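Side-chain contact in Medium/long-chain acyl-CoA thioesterase YigI (Shewanella oneidensis, PDB 3E8P), which probably hydrolyses medium- and long-chain fatty acyl-CoA thioesters to the free fatty acid and coenzyme A: residues G70-T73 / A74-D78. Residues are numbered along the deposited sequence; the frame is centred on the assembly and turned at random.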
ATOM      1  N   GLY A  70     -12.347   3.005 -12.244  1.00 26.62           N
ATOM      2  CA  GLY A  70     -11.574   2.549 -11.097  1.00 26.20           C
ATOM      3  C   GLY A  70     -12.041   3.078  -9.752  1.00 26.29           C
ATOM      4  O   GLY A  70     -11.828   2.432  -8.716  1.00 27.16           O
ATOM      5  N   GLY A  71     -12.667   4.254  -9.757  1.00 23.73           N
ATOM      6  CA  GLY A  71     -13.157   4.835  -8.519  1.00 23.61           C
ATOM      7  C   GLY A  71     -14.295   4.017  -7.929  1.00 23.14           C
ATOM      8  O   GLY A  71     -14.455   3.947  -6.711  1.00 24.08           O
ATOM      9  N   VAL A  72     -15.089   3.395  -8.799  1.00 22.33           N
ATOM     10  CA  VAL A  72     -16.199   2.570  -8.353  1.00 21.52           C
ATOM     11  C   VAL A  72     -15.635   1.316  -7.720  1.00 20.71           C
ATOM     12  O   VAL A  72     -16.069   0.886  -6.651  1.00 20.31           O
ATOM     13  CB  VAL A  72     -17.100   2.132  -9.522  1.00 23.47           C
ATOM     14  CG1 VAL A  72     -18.135   1.135  -9.021  1.00 20.34           C
ATOM     15  CG2 VAL A  72     -17.778   3.347 -10.153  1.00 24.12           C
ATOM     16  N   THR A  73     -14.663   0.721  -8.395  1.00 21.28           N
ATOM     17  CA  THR A  73     -14.035  -0.489  -7.877  1.00 23.87           C
ATOM     18  C   THR A  73     -13.460  -0.211  -6.483  1.00 22.46           C
ATOM     19  O   THR A  73     -13.649  -1.000  -5.560  1.00 24.63           O
ATOM     20  CB  THR A  73     -12.928  -0.965  -8.825  1.00 24.20           C
ATOM     21  OG1 THR A  73     -13.509  -1.319 -10.087  1.00 24.68           O
ATOM     22  CG2 THR A  73     -12.218  -2.161  -8.252  1.00 23.99           C
ATOM     23  N   ALA A  74     -12.781   0.922  -6.336  1.00 20.67           N
ATOM     24  CA  ALA A  74     -12.199   1.303  -5.052  1.00 20.73           C
ATOM     25  C   ALA A  74     -13.289   1.552  -4.011  1.00 21.92           C
ATOM     26  O   ALA A  74     -13.125   1.204  -2.847  1.00 21.88           O
ATOM     27  CB  ALA A  74     -11.342   2.545  -5.217  1.00 19.17           C
ATOM     28  N   THR A  75     -14.406   2.146  -4.433  1.00 23.31           N
ATOM     29  CA  THR A  75     -15.518   2.427  -3.517  1.00 23.41           C
ATOM     30  C   THR A  75     -16.092   1.125  -2.956  1.00 22.92           C
ATOM     31  O   THR A  75     -16.283   0.989  -1.742  1.00 23.71           O
ATOM     32  CB  THR A  75     -16.657   3.225  -4.233  1.00 22.42           C
ATOM     33  OG1 THR A  75     -16.161   4.510  -4.617  1.00 23.33           O
ATOM     34  CG2 THR A  75     -17.844   3.432  -3.306  1.00 20.99           C
ATOM     35  N   VAL A  76     -16.343   0.160  -3.839  1.00 22.49           N
ATOM     36  CA  VAL A  76     -16.890  -1.133  -3.421  1.00 22.83           C
ATOM     37  C   VAL A  76     -15.940  -1.899  -2.499  1.00 21.83           C
ATOM     38  O   VAL A  76     -16.348  -2.431  -1.474  1.00 21.12           O
ATOM     39  CB  VAL A  76     -17.209  -2.030  -4.641  1.00 23.15           C
ATOM     40  CG1 VAL A  76     -17.741  -3.388  -4.170  1.00 24.93           C
ATOM     41  CG2 VAL A  76     -18.219  -1.341  -5.533  1.00 23.65           C
ATOM     42  N   LEU A  77     -14.664  -1.945  -2.862  1.00 24.15           N
ATOM     43  CA  LEU A  77     -13.690  -2.661  -2.051  1.00 24.27           C
ATOM     44  C   LEU A  77     -13.574  -2.081  -0.645  1.00 24.49           C
ATOM     45  O   LEU A  77     -13.432  -2.832   0.323  1.00 25.51           O
ATOM     46  CB  LEU A  77     -12.321  -2.656  -2.737  1.00 24.68           C
ATOM     47  CG  LEU A  77     -12.211  -3.485  -4.022  1.00 25.30           C
ATOM     48  CD1 LEU A  77     -10.913  -3.151  -4.749  1.00 24.65           C
ATOM     49  CD2 LEU A  77     -12.259  -4.953  -3.681  1.00 23.64           C
ATOM     50  N   ASP A  78     -13.639  -0.754  -0.527  1.00 24.80           N
ATOM     51  CA  ASP A  78     -13.533  -0.092   0.783  1.00 24.67           C
ATOM     52  C   ASP A  78     -14.738  -0.402   1.672  1.00 24.15           C
ATOM     53  O   ASP A  78     -14.590  -0.684   2.866  1.00 23.14           O
ATOM     54  CB  ASP A  78     -13.410   1.430   0.629  1.00 27.67           C
ATOM     55  CG  ASP A  78     -13.084   2.125   1.951  1.00 31.50           C
ATOM     56  OD1 ASP A  78     -13.376   3.328   2.092  1.00 32.85           O
ATOM     57  OD2 ASP A  78     -12.520   1.465   2.854  1.00 33.91           O
TER
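Thr75 reaches back one turn and puts its hydroxyl on the carbonyl of Gly71, at the start of the helix that runs from 70 to 90. From the backbone outward, CB of Thr75 already lies 3.4 Å from Gly71 O, and equally far from Val72 O. With OG1 set beside the backbone N (chi1 -65°), the hydroxyl turns back toward the preceding turn and donates to Gly71 O over 2.8 Å. Gly71 O therefore carries two bonds from one residue, because Thr75 N also donates to it at 2.9 Å, and the two donors come from opposite faces of the carbonyl plane. The hydrogen bond from Thr75 N is somewhat bent, 145° at the hydrogen. In this way a buried hydroxyl finds its acceptor within its own helix.

On another side of the helix Thr73 and Leu77 lie side by side, pointing the same way. The methyl CG2 of Thr73 meets CD1 of Leu77 at 3.9 Å, and CG of Leu77 comes within 3.3 Å of Thr73 O. Val72 and Val76 make a looser pair, CG1 of the first to CG2 of the second at 4.3 Å. Behind both pairs the backbone keeps its i to i+4 hydrogen bonds, Val76 N to Val72 O and Leu77 N to Thr73 O.

This is the central helix of a hotdog fold, wrapped by its antiparallel sheet. Thr73 and Leu77 press on Leu146 of strand 139-148 and on Ala155 of strand 153-162, while Val72 and Val76 rest on Ile53 of strand 49-54. Thr75 instead packs against Gly71 of the second subunit, and Ala74 meets Ala74 of that same subunit, which places this first part of the helix at the subunit interface.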